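Diaminopimelate decarboxylase (Psychromonas ingrahamii, PDB 4XG1) probably catalyses the decarboxylation of meso-2,6-diaminopimelate to L-lysine, the last step of lysine biosynthesis, with pyridoxal 5'-phosphate as cofactor. Local coordinates at residues I110-S113 with A114-A118; Y183-A186 with S187-F191; C199-G202 with S203-E207; D223-E227 with K228-I232; D310-R313 with P314-Y317. One frame throughout, in Å; residues are numbered along the deposited sequence.

Contact 1: residues I110-S113 with A114-A118; sequences IEIS and AALQA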
# COMPACT_ATOMS: atom_id res chain seq x y z
N ILE B 110 20.54 -4.04 -12.98
CA ILE B 110 19.77 -5.17 -13.47
C ILE B 110 18.59 -4.74 -14.34
O ILE B 110 18.36 -5.30 -15.41
CB ILE B 110 19.29 -6.06 -12.31
CG1 ILE B 110 20.51 -6.77 -11.69
CG2 ILE B 110 18.28 -7.10 -12.80
CD1 ILE B 110 20.19 -7.66 -10.50
N GLU B 111 17.86 -3.72 -13.89
CA GLU B 111 16.74 -3.21 -14.66
C GLU B 111 17.24 -2.56 -15.93
O GLU B 111 16.62 -2.66 -16.96
CB GLU B 111 15.92 -2.18 -13.85
CG GLU B 111 15.30 -2.75 -12.59
CD GLU B 111 14.45 -1.72 -11.82
OE1 GLU B 111 15.05 -0.81 -11.21
OE2 GLU B 111 13.21 -1.85 -11.81
N ILE B 112 18.33 -1.83 -15.84
CA ILE B 112 18.83 -1.12 -17.03
C ILE B 112 19.33 -2.09 -18.10
O ILE B 112 19.02 -1.94 -19.29
CB ILE B 112 19.96 -0.17 -16.67
CG1 ILE B 112 19.43 0.99 -15.82
CG2 ILE B 112 20.58 0.39 -17.94
CD1 ILE B 112 20.47 1.56 -14.87
N SER B 113 20.06 -3.10 -17.66
CA SER B 113 20.41 -4.21 -18.52
C SER B 113 19.22 -4.88 -19.19
O SER B 113 19.21 -5.12 -20.39
CB SER B 113 21.17 -5.23 -17.70
OG SER B 113 21.63 -6.24 -18.56
N ALA B 114 18.18 -5.17 -18.42
CA ALA B 114 17.05 -5.86 -19.01
C ALA B 114 16.39 -5.01 -20.06
O ALA B 114 15.93 -5.51 -21.10
CB ALA B 114 16.04 -6.27 -17.95
N ALA B 115 16.32 -3.72 -19.78
CA ALA B 115 15.62 -2.80 -20.68
C ALA B 115 16.45 -2.57 -21.96
O ALA B 115 15.90 -2.46 -23.06
CB ALA B 115 15.39 -1.48 -19.97
N LEU B 116 17.76 -2.51 -21.78
CA LEU B 116 18.67 -2.43 -22.92
C LEU B 116 18.55 -3.67 -23.78
O LEU B 116 18.30 -3.56 -24.99
CB LEU B 116 20.12 -2.24 -22.45
CG LEU B 116 20.45 -0.79 -22.06
CD1 LEU B 116 21.83 -0.66 -21.44
CD2 LEU B 116 20.35 0.12 -23.27
N GLN B 117 18.59 -4.84 -23.15
CA GLN B 117 18.45 -6.09 -23.89
C GLN B 117 17.08 -6.25 -24.55
O GLN B 117 16.95 -6.95 -25.52
CB GLN B 117 18.76 -7.29 -23.01
CG GLN B 117 20.22 -7.32 -22.61
CD GLN B 117 20.53 -8.30 -21.51
OE1 GLN B 117 20.73 -7.91 -20.36
NE2 GLN B 117 20.57 -9.58 -21.84
N ALA B 118 16.07 -5.56 -24.05
CA ALA B 118 14.76 -5.57 -24.71
C ALA B 118 14.65 -4.46 -25.72
O ALA B 118 13.64 -4.36 -26.43
CB ALA B 118 13.67 -5.42 -23.68

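Contact 2: residues Y183-A186 with S187-F191; sequences YKIA and SDLEF. With K (potassium ion), chain O.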
# COMPACT_ATOMS: atom_id res chain seq x y z
N TYR B 183 23.18 17.67 -20.03
CA TYR B 183 23.02 17.24 -21.39
C TYR B 183 24.38 17.14 -22.04
O TYR B 183 24.60 16.31 -22.91
CB TYR B 183 22.12 18.18 -22.17
CG TYR B 183 20.75 17.60 -22.30
CD1 TYR B 183 20.49 16.60 -23.21
CD2 TYR B 183 19.70 18.03 -21.48
CE1 TYR B 183 19.21 16.07 -23.35
CE2 TYR B 183 18.42 17.49 -21.60
CZ TYR B 183 18.19 16.51 -22.53
OH TYR B 183 16.93 15.99 -22.70
N LYS B 184 25.28 18.01 -21.59
CA LYS B 184 26.63 18.01 -22.09
C LYS B 184 27.30 16.73 -21.70
O LYS B 184 27.84 16.03 -22.53
CB LYS B 184 27.42 19.20 -21.53
CG LYS B 184 28.89 19.27 -21.96
CD LYS B 184 29.36 20.73 -22.03
CE LYS B 184 30.75 20.90 -22.74
NZ LYS B 184 31.53 19.64 -22.98
N ILE B 185 27.30 16.46 -20.40
CA ILE B 185 27.92 15.26 -19.85
C ILE B 185 27.44 14.03 -20.58
O ILE B 185 28.22 13.13 -20.87
CB ILE B 185 27.58 15.10 -18.36
CG1 ILE B 185 28.31 16.17 -17.54
CG2 ILE B 185 27.97 13.72 -17.86
CD1 ILE B 185 27.86 16.31 -16.09
N ALA B 186 26.15 14.00 -20.89
CA ALA B 186 25.58 12.90 -21.63
C ALA B 186 26.21 12.79 -23.01
O ALA B 186 26.58 11.70 -23.44
CB ALA B 186 24.07 13.08 -21.77
N SER B 187 26.29 13.92 -23.72
CA SER B 187 26.92 13.97 -25.05
C SER B 187 28.34 13.40 -24.97
O SER B 187 28.72 12.56 -25.76
CB SER B 187 26.97 15.39 -25.61
OG SER B 187 28.02 16.06 -24.97
N ASP B 188 29.09 13.81 -23.96
CA ASP B 188 30.45 13.31 -23.75
C ASP B 188 30.51 11.83 -23.46
O ASP B 188 31.60 11.23 -23.50
CB ASP B 188 31.15 14.06 -22.61
CG ASP B 188 31.51 15.51 -22.97
OD1 ASP B 188 31.48 15.87 -24.18
OD2 ASP B 188 31.81 16.27 -22.01
N LEU B 189 29.40 11.22 -23.09
CA LEU B 189 29.43 9.81 -22.78
C LEU B 189 29.16 9.03 -24.04
O LEU B 189 28.27 9.39 -24.87
CB LEU B 189 28.47 9.47 -21.65
CG LEU B 189 28.95 10.05 -20.31
CD1 LEU B 189 27.78 10.15 -19.34
CD2 LEU B 189 30.08 9.23 -19.72
N GLU B 190 29.95 7.97 -24.14
CA GLU B 190 30.19 7.27 -25.39
C GLU B 190 29.09 6.31 -25.67
O GLU B 190 28.65 6.18 -26.80
CB GLU B 190 31.47 6.46 -25.30
CG GLU B 190 32.17 6.21 -26.62
CD GLU B 190 33.35 5.27 -26.43
OE1 GLU B 190 33.84 5.13 -25.27
OE2 GLU B 190 33.79 4.66 -27.42
N PHE B 191 28.64 5.62 -24.61
CA PHE B 191 27.63 4.58 -24.70
C PHE B 191 26.21 5.07 -24.42
O PHE B 191 25.28 4.26 -24.32
CB PHE B 191 28.06 3.40 -23.84
CG PHE B 191 29.26 2.71 -24.40
CD1 PHE B 191 29.12 1.84 -25.48
CD2 PHE B 191 30.54 2.99 -23.93
CE1 PHE B 191 30.22 1.22 -26.03
CE2 PHE B 191 31.65 2.37 -24.49
CZ PHE B 191 31.49 1.48 -25.54
K K O . 26.29 10.90 -26.79
O HOH W 1 24.35 11.98 -28.23

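Contact 3: residues C199-G202 with S203-E207; sequences CHIG and SQLTE. With LLP ((2S)-2-amino-6-[[3-hydroxy-2-methyl-5-(phosphonooxymethyl)pyridin-4-yl]methylideneamino]hexanoic acid), chain T; TME (propane), chain Q; SCN (thiocyanate ion), chain M.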
# COMPACT_ATOMS: atom_id res chain seq x y z
N CYS B 199 9.78 15.58 -19.24
CA CYS B 199 9.36 16.11 -17.98
C CYS B 199 8.05 15.50 -17.47
O CYS B 199 7.25 14.95 -18.24
CB CYS B 199 9.19 17.62 -18.06
SG CYS B 199 7.66 18.05 -18.92
N HIS B 200 7.85 15.62 -16.15
CA HIS B 200 6.58 15.28 -15.58
C HIS B 200 6.33 16.24 -14.40
O HIS B 200 7.10 16.25 -13.48
CB HIS B 200 6.56 13.80 -15.15
CG HIS B 200 5.31 13.40 -14.44
ND1 HIS B 200 4.17 13.02 -15.12
CD2 HIS B 200 5.00 13.34 -13.13
CE1 HIS B 200 3.20 12.78 -14.26
NE2 HIS B 200 3.69 12.94 -13.04
N ILE B 201 5.27 17.04 -14.46
CA ILE B 201 5.15 18.20 -13.59
C ILE B 201 4.25 18.01 -12.36
O ILE B 201 4.32 18.79 -11.42
CB ILE B 201 4.65 19.45 -14.35
CG1 ILE B 201 3.36 19.18 -15.12
CG2 ILE B 201 5.70 19.87 -15.34
CD1 ILE B 201 2.63 20.44 -15.51
N GLY B 202 3.45 16.94 -12.39
CA GLY B 202 2.68 16.54 -11.26
C GLY B 202 1.55 15.64 -11.69
O GLY B 202 1.52 15.19 -12.83
N SER B 203 0.59 15.42 -10.80
CA SER B 203 -0.55 14.55 -11.10
C SER B 203 -1.82 15.17 -10.61
O SER B 203 -1.81 16.05 -9.76
CB SER B 203 -0.34 13.17 -10.48
OG SER B 203 -1.22 12.22 -11.04
N GLN B 204 -2.92 14.70 -11.17
CA GLN B 204 -4.25 15.30 -10.90
C GLN B 204 -4.23 16.82 -11.08
O GLN B 204 -4.70 17.56 -10.21
CB GLN B 204 -4.74 14.86 -9.50
CG GLN B 204 -6.16 15.22 -9.10
CD GLN B 204 -7.20 14.82 -10.16
OE1 GLN B 204 -6.94 13.98 -11.02
NE2 GLN B 204 -8.40 15.38 -10.05
N LEU B 205 -3.65 17.30 -12.18
CA LEU B 205 -3.67 18.72 -12.48
C LEU B 205 -4.97 19.03 -13.24
O LEU B 205 -5.35 18.30 -14.14
CB LEU B 205 -2.45 19.13 -13.29
CG LEU B 205 -1.12 18.80 -12.62
CD1 LEU B 205 0.04 19.35 -13.41
CD2 LEU B 205 -1.06 19.33 -11.18
N THR B 206 -5.64 20.11 -12.84
CA THR B 206 -6.98 20.45 -13.37
C THR B 206 -7.02 21.69 -14.27
O THR B 206 -8.09 22.19 -14.57
CB THR B 206 -7.98 20.64 -12.21
OG1 THR B 206 -7.49 21.62 -11.32
CG2 THR B 206 -8.20 19.30 -11.42
N GLU B 207 -5.85 22.16 -14.70
CA GLU B 207 -5.68 23.35 -15.56
C GLU B 207 -4.73 23.00 -16.71
O GLU B 207 -3.76 22.26 -16.51
CB GLU B 207 -5.04 24.49 -14.75
CG GLU B 207 -5.86 24.97 -13.56
CD GLU B 207 -6.33 26.39 -13.78
OE1 GLU B 207 -5.48 27.34 -13.69
OE2 GLU B 207 -7.54 26.55 -14.07
N1 LLP T . 4.94 9.76 -15.85
C2 LLP T . 5.68 9.81 -14.73
C2' LLP T . 7.17 9.98 -14.84
C3 LLP T . 4.99 9.67 -13.43
O3 LLP T . 5.68 9.75 -12.28
C4 LLP T . 3.53 9.51 -13.41
C4' LLP T . 2.73 9.40 -12.15
C5 LLP T . 2.83 9.48 -14.71
C6 LLP T . 3.59 9.59 -15.86
C5' LLP T . 1.34 9.30 -14.83
OP4 LLP T . 0.62 10.29 -14.21
P LLP T . -0.97 10.39 -14.24
OP1 LLP T . -1.44 8.98 -13.89
OP2 LLP T . -1.39 11.55 -13.31
OP3 LLP T . -1.38 10.93 -15.63
N LLP T . -0.69 7.19 -6.27
CA LLP T . -1.15 8.58 -6.67
CB LLP T . -0.78 8.88 -8.12
CG LLP T . 0.50 9.66 -8.34
CD LLP T . 1.38 9.03 -9.40
CE LLP T . 2.56 9.97 -9.74
NZ LLP T . 3.41 9.62 -10.89
C LLP T . -2.65 8.63 -6.58
O LLP T . -3.31 7.64 -6.33
OXT LLP T . -3.28 9.66 -6.77
C1 TME Q . -5.87 27.50 -17.26
C2 TME Q . -6.13 26.50 -18.39
C3 TME Q . -7.31 25.53 -18.13
S SCN M . 5.79 14.19 -9.76
C SCN M . 4.45 13.46 -9.73
N SCN M . 3.40 12.97 -9.76

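Contact 4: residues D223-E227 with K228-I232; sequences DLLAE and KGITI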
# COMPACT_ATOMS: atom_id res chain seq x y z
N ASP B 223 15.92 24.43 -28.32
CA ASP B 223 16.60 25.38 -29.19
C ASP B 223 18.01 25.69 -28.70
O ASP B 223 18.97 25.57 -29.45
CB ASP B 223 15.76 26.63 -29.35
CG ASP B 223 14.46 26.34 -30.10
OD1 ASP B 223 14.34 25.24 -30.69
OD2 ASP B 223 13.56 27.20 -30.11
N LEU B 224 18.14 26.02 -27.42
CA LEU B 224 19.48 26.23 -26.86
C LEU B 224 20.37 25.04 -27.08
O LEU B 224 21.58 25.19 -27.20
CB LEU B 224 19.41 26.62 -25.38
CG LEU B 224 18.82 28.03 -25.21
CD1 LEU B 224 18.45 28.27 -23.76
CD2 LEU B 224 19.77 29.11 -25.70
N LEU B 225 19.79 23.84 -27.10
CA LEU B 225 20.56 22.60 -27.30
C LEU B 225 20.92 22.42 -28.78
O LEU B 225 22.01 21.94 -29.08
CB LEU B 225 19.83 21.36 -26.79
CG LEU B 225 19.69 21.15 -25.28
CD1 LEU B 225 18.53 20.21 -25.00
CD2 LEU B 225 20.97 20.63 -24.64
N ALA B 226 20.01 22.78 -29.67
CA ALA B 226 20.32 22.79 -31.10
C ALA B 226 21.60 23.62 -31.33
O ALA B 226 22.64 23.08 -31.74
CB ALA B 226 19.16 23.33 -31.92
N GLU B 227 21.53 24.91 -30.99
CA GLU B 227 22.70 25.79 -31.05
C GLU B 227 23.94 25.16 -30.50
O GLU B 227 25.01 25.31 -31.08
CB GLU B 227 22.49 27.08 -30.30
CG GLU B 227 21.54 28.05 -30.97
CD GLU B 227 20.99 29.03 -29.96
OE1 GLU B 227 21.75 29.41 -29.02
OE2 GLU B 227 19.80 29.40 -30.07
N LYS B 228 23.84 24.46 -29.38
CA LYS B 228 25.02 23.76 -28.83
C LYS B 228 25.33 22.44 -29.55
O LYS B 228 26.21 21.68 -29.11
CB LYS B 228 24.88 23.55 -27.31
CG LYS B 228 25.00 24.82 -26.48
CD LYS B 228 25.89 24.62 -25.26
CE LYS B 228 25.97 25.87 -24.37
NZ LYS B 228 26.79 26.97 -24.96
N GLY B 229 24.68 22.19 -30.67
CA GLY B 229 25.02 21.04 -31.50
C GLY B 229 24.57 19.73 -30.90
O GLY B 229 25.20 18.69 -31.12
N ILE B 230 23.48 19.75 -30.13
CA ILE B 230 22.82 18.57 -29.64
C ILE B 230 21.46 18.51 -30.25
O ILE B 230 20.76 19.46 -30.27
CB ILE B 230 22.73 18.57 -28.14
CG1 ILE B 230 24.10 18.76 -27.57
CG2 ILE B 230 22.11 17.29 -27.66
CD1 ILE B 230 24.30 18.34 -26.16
N THR B 231 21.13 17.36 -30.78
CA THR B 231 19.92 17.16 -31.54
C THR B 231 18.90 16.45 -30.73
O THR B 231 19.24 15.55 -30.02
CB THR B 231 20.24 16.26 -32.73
OG1 THR B 231 21.21 16.90 -33.55
CG2 THR B 231 18.99 16.00 -33.50
N ILE B 232 17.65 16.82 -30.88
CA ILE B 232 16.60 16.29 -30.04
C ILE B 232 15.45 15.71 -30.83
O ILE B 232 14.69 16.41 -31.41
CB ILE B 232 16.10 17.33 -29.03
CG1 ILE B 232 17.18 17.64 -28.02
CG2 ILE B 232 14.86 16.87 -28.29
CD1 ILE B 232 17.63 16.44 -27.28

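Contact 5: residues D310-R313 with P314-Y317; sequences DLIR and PALY. With LLP ((2S)-2-amino-6-[[3-hydroxy-2-methyl-5-(phosphonooxymethyl)pyridin-4-yl]methylideneamino]hexanoic acid), chain T.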
# COMPACT_ATOMS: atom_id res chain seq x y z
N ASP B 310 -7.48 -2.85 -0.21
CA ASP B 310 -8.03 -2.94 -1.57
C ASP B 310 -7.89 -1.60 -2.29
O ASP B 310 -7.55 -1.55 -3.47
CB ASP B 310 -9.46 -3.33 -1.46
CG ASP B 310 -9.66 -4.64 -0.77
OD1 ASP B 310 -9.24 -5.68 -1.34
OD2 ASP B 310 -10.36 -4.65 0.26
N LEU B 311 -8.13 -0.51 -1.53
CA LEU B 311 -8.09 0.84 -2.07
C LEU B 311 -7.56 1.77 -1.05
O LEU B 311 -8.23 2.10 -0.05
CB LEU B 311 -9.49 1.31 -2.48
CG LEU B 311 -9.62 2.74 -2.99
CD1 LEU B 311 -9.00 2.89 -4.36
CD2 LEU B 311 -11.07 3.14 -3.09
N ILE B 312 -6.35 2.28 -1.29
CA ILE B 312 -5.68 3.07 -0.25
C ILE B 312 -5.85 4.58 -0.39
O ILE B 312 -5.45 5.35 0.48
CB ILE B 312 -4.20 2.69 -0.15
CG1 ILE B 312 -3.65 3.06 1.24
CG2 ILE B 312 -3.41 3.38 -1.23
CD1 ILE B 312 -2.34 2.43 1.58
N ARG B 313 -6.43 5.02 -1.50
CA ARG B 313 -6.38 6.44 -1.86
C ARG B 313 -7.04 7.32 -0.79
O ARG B 313 -6.48 8.33 -0.40
CB ARG B 313 -6.97 6.72 -3.24
CG ARG B 313 -6.45 5.80 -4.34
CD ARG B 313 -6.58 6.36 -5.75
NE ARG B 313 -5.96 7.69 -5.84
CZ ARG B 313 -6.60 8.86 -5.83
NH1 ARG B 313 -7.92 8.92 -5.76
NH2 ARG B 313 -5.90 9.98 -5.92
N PRO B 314 -8.20 6.91 -0.29
CA PRO B 314 -8.80 7.72 0.76
C PRO B 314 -7.95 7.81 2.01
O PRO B 314 -7.74 8.90 2.54
CB PRO B 314 -10.13 6.98 1.04
CG PRO B 314 -10.45 6.28 -0.24
CD PRO B 314 -9.09 5.82 -0.71
N ALA B 315 -7.43 6.70 2.48
CA ALA B 315 -6.54 6.74 3.67
C ALA B 315 -5.24 7.46 3.44
O ALA B 315 -4.76 8.18 4.28
CB ALA B 315 -6.24 5.33 4.11
N LEU B 316 -4.65 7.30 2.28
CA LEU B 316 -3.32 7.83 2.08
C LEU B 316 -3.34 9.30 1.67
O LEU B 316 -2.41 10.05 2.00
CB LEU B 316 -2.56 7.01 1.05
CG LEU B 316 -1.15 7.53 0.74
CD1 LEU B 316 -0.28 7.58 2.01
CD2 LEU B 316 -0.51 6.61 -0.30
N TYR B 317 -4.36 9.71 0.92
CA TYR B 317 -4.40 11.06 0.39
C TYR B 317 -5.63 11.86 0.83
O TYR B 317 -5.80 12.96 0.38
CB TYR B 317 -4.43 11.00 -1.12
CG TYR B 317 -3.38 10.12 -1.76
CD1 TYR B 317 -2.05 10.51 -1.81
CD2 TYR B 317 -3.72 8.97 -2.41
CE1 TYR B 317 -1.13 9.73 -2.44
CE2 TYR B 317 -2.78 8.18 -3.05
CZ TYR B 317 -1.51 8.57 -3.07
OH TYR B 317 -0.59 7.76 -3.67
N1 LLP T . 4.94 9.76 -15.85
C2 LLP T . 5.68 9.81 -14.73
C2' LLP T . 7.17 9.98 -14.84
C3 LLP T . 4.99 9.67 -13.43
O3 LLP T . 5.68 9.75 -12.28
C4 LLP T . 3.53 9.51 -13.41
C4' LLP T . 2.73 9.40 -12.15
C5 LLP T . 2.83 9.48 -14.71
C6 LLP T . 3.59 9.59 -15.86
C5' LLP T . 1.34 9.30 -14.83
OP4 LLP T . 0.62 10.29 -14.21
P LLP T . -0.97 10.39 -14.24
OP1 LLP T . -1.44 8.98 -13.89
OP2 LLP T . -1.39 11.55 -13.31
OP3 LLP T . -1.38 10.93 -15.63
N LLP T . -0.69 7.19 -6.27
CA LLP T . -1.15 8.58 -6.67
CB LLP T . -0.78 8.88 -8.12
CG LLP T . 0.50 9.66 -8.34
CD LLP T . 1.38 9.03 -9.40
CE LLP T . 2.56 9.97 -9.74
NZ LLP T . 3.41 9.62 -10.89
C LLP T . -2.65 8.63 -6.58
O LLP T . -3.31 7.64 -6.33
OXT LLP T . -3.28 9.66 -6.77
O HOH W 2 -8.34 3.97 1.88

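Contact 1: residues I110-S113 with A114-A118
The side-chain amide of Gln117 lies near Ser113, one turn earlier on helix 109-117. This helix is the crossover of the beta-alpha-beta unit formed by strand 100-102, helix 109-117 and strand 122-125, part of the TIM barrel. The other flat group is the carboxylate of Glu111, whose side chain leaves the backbone away from the later residues. One of its oxygens takes the backbone N-H of Val84 and the other takes that of Thr108, just before the helix. The side chain of Glu111 also touches Ser83 and Phe102. On the buried side of the helix Ile112 and Leu116 lie side by side and point the same way. Ile112 CG2 sits anti to its own backbone N, with CG1 taking the place beside that N (chi1 -68°), and CG2 meets Leu116 CD1 at 3.9 Å. Both side chains also pack on Phe123 of strand 122-125 and Val137 of helix 128-140, so the pair is wedged between barrel strand and next helix. Ala115 touches Phe102 and Phe123 of the strands. The backbone bonds are regular. Ala115 N reaches Glu111 O at 3.0 Å and Leu116 N reaches Ile112 O at 2.8 Å. The straightest of the four crossing bonds runs from Gln117 N to Ser113 O, 2.8 Å long with 170° at the hydrogen.

Contact 2: residues Y183-A186 with S187-F191
Lys184 and Asp188 meet one turn apart at the exposed side of helix 179-188. The lysine leaves the backbone with CG anti to its N (chi1 178°) and runs out nearly straight. A bend at its last torsion (chi4 -12°) then folds the ammonium group back. This brings NZ to 3.5 Å from Asp188 OD2, a long salt bridge in which the two side chains cross obliquely. The carbonyl of Lys184 receives Asp188 N at 2.9 Å. Ser187 holds its OG between its own N and carbonyl carbon (chi1 78°), turned back on the same Lys184 O. The modelled separation of Ser187 OG and Lys184 O is very short, so the exact place of the hydroxyl is doubtful. Here the helix of the TIM barrel ends before strand 192-198. Leu189 has already left helical angles, and its N reaches Ala186 O at 2.9 Å from above the carbonyl plane. Ile185 CG2 packs against Leu189 CD1 at 3.9 Å, the two side chains side by side and pointing the same way. Carbonyls at this helix end face a potassium ion. Ser187 O and Leu189 O each bind it at 3.1 Å, with a water at 2.6 Å from the potassium and Leu192 O as further ligands. Tyr183 turns inward, where its OH bonds to Gly196 O and Ile149 N.

Contact 3: residues C199-G202 with S203-E207
Ile201 holds CG1 between its backbone N and carbonyl carbon (chi1 53°), which swings CD1 towards Leu205. His200, with CG anti to its N (chi1 175°), throws its ring to the cofactor instead. Both lie in the loop that follows strand 192-198 of the TIM barrel, at the mouth where fold-type III enzymes hold pyridoxal phosphate. The imidazole lies over the pyridine ring of the bound pyridoxal phosphate-lysine adduct, whose C3 is 3.5 Å from the imidazole plane and over its centre. Gly202 N is off towards the rim of the opposite face. The N-H of Gly239 holds ND1 and fixes the turn of the ring. NE2 makes a weak bond to a thiocyanate N at 3.3 Å. With an alanine here, one face of the pyridine is likely to lose its cover and Gly239 N its acceptor. Ser203 OG bonds to the phosphate oxygen OP2 and to Arg277 NH2; the modelled distance to OP2 is very short and its value doubtful. Gly202 has backbone angles at which a beta carbon would jam against the carbonyl of Ile201. Beyond it, Leu205 CD1 meets Ile201 CD1 at 3.5 Å.

Contact 4: residues D223-E227 with K228-I232
Leu225 O receives the N-H of Ile230 at 2.8 Å, with 161° at the hydrogen. With the bond from Gly229 N to Ala226 O, this makes a Schellman motif that closes helix 209-227. The second bond is modelled very short, so its exact length is doubtful. Gly229 is the C-prime residue. Its positive phi (73°) turns the chain back across the helix end, a backbone shape that glycine adopts easily. One more bond belongs to the last turn: Lys228 N to Leu224 O at 3.2 Å, less straight than that of Ile230. Lys228 is the first residue to leave helical angles. Its CG lies over Leu224 O, and the rest of its chain leads away from the helix.

The reversal brings apolar side chains together, as is usual across a Schellman turn. Leu225 CB stands 4.2 Å from Ile230 CB. Further along, the extended chain sends Ile232 back towards the helix. Leu225 and Ile232 lie at a slant to each other, with Leu225 CD1 also 4.2 Å from Ile232 CG1. Ile230 and Ile232 then press on Ile194 of strand 192-198, and Leu225 also rests on Leu180 of helix 179-188. The helix end is thereby set against its neighbours before the chain enters strand 234-236 of the TIM barrel. One turn back, Asp223 forms a salt bridge with Arg267. A weaker contact finishes the turn: the CA-H of Ala226 points to Ile230 O, with CA and O 3.5 Å apart.

Contact 5: residues D310-R313 with P314-Y317
Leu311 lays its branch point on the ring of Pro314, with CG 3.9 Å from Pro314 CD and the two side chains crossing at about a right angle. Ile312 CG1 fits beside Leu316 CB at 4.1 Å. These bumps pack the first turn of helix 313-317, which Leu316 N to Ile312 O closes. A water bridges Leu311 O and Ala315 N. Arg313 and Tyr317 hold the lysine part of the bound pyridoxal phosphate-lysine adduct. Arg313 bends at chi3 (53°) and sets its guanidinium edge-on to the carboxylate, as a two-pronged grip. Its NE holds the adduct's O at 2.7 Å and its NH2 the adduct's OXT at 2.8 Å. The Tyr317 ring is sandwiched: Leu316 CG sits 3.8 Å over one face, and the carboxylate oxygen OXT lies over the opposite face. Tyr317 OH accepts the adduct's amino N at 2.7 Å and also bonds to Glu349 of the second subunit. A phenylalanine in its place would probably leave the amino group without this acceptor and Glu349 OE1 of the second subunit without this partner. Arg313 and Tyr317 are predicted to bind the substrate, and Arg277 lies close to Arg313. The short helix follows strand 300-304 of the mixed sheet and precedes strand 323-325. It also meets the second subunit, where Ile312 packs on its own counterpart and Leu316 on Ala315 of that chain.

Contacts 1 to 4 follow one another along the TIM barrel; contact 5 comes last, at the short helix 313-317 beside the mixed sheet. Contacts 2 and 4 are neighbours, their centres about 13 Å apart. Tyr183 and Ser187 of contact 2 pack on Leu225, Ile230 and Ile232 of contact 4, which joins the ends of helices 179-188 and 209-227 at the outside of the barrel. Contact 1 stands apart on helix 109-117. Contacts 3 and 5, with centres about 20 Å apart, grip the two ends of one bound adduct, the cofactor and the lysine part, so the site draws on both regions. Contact 5 lies across the chain's centre from contacts 2 and 4.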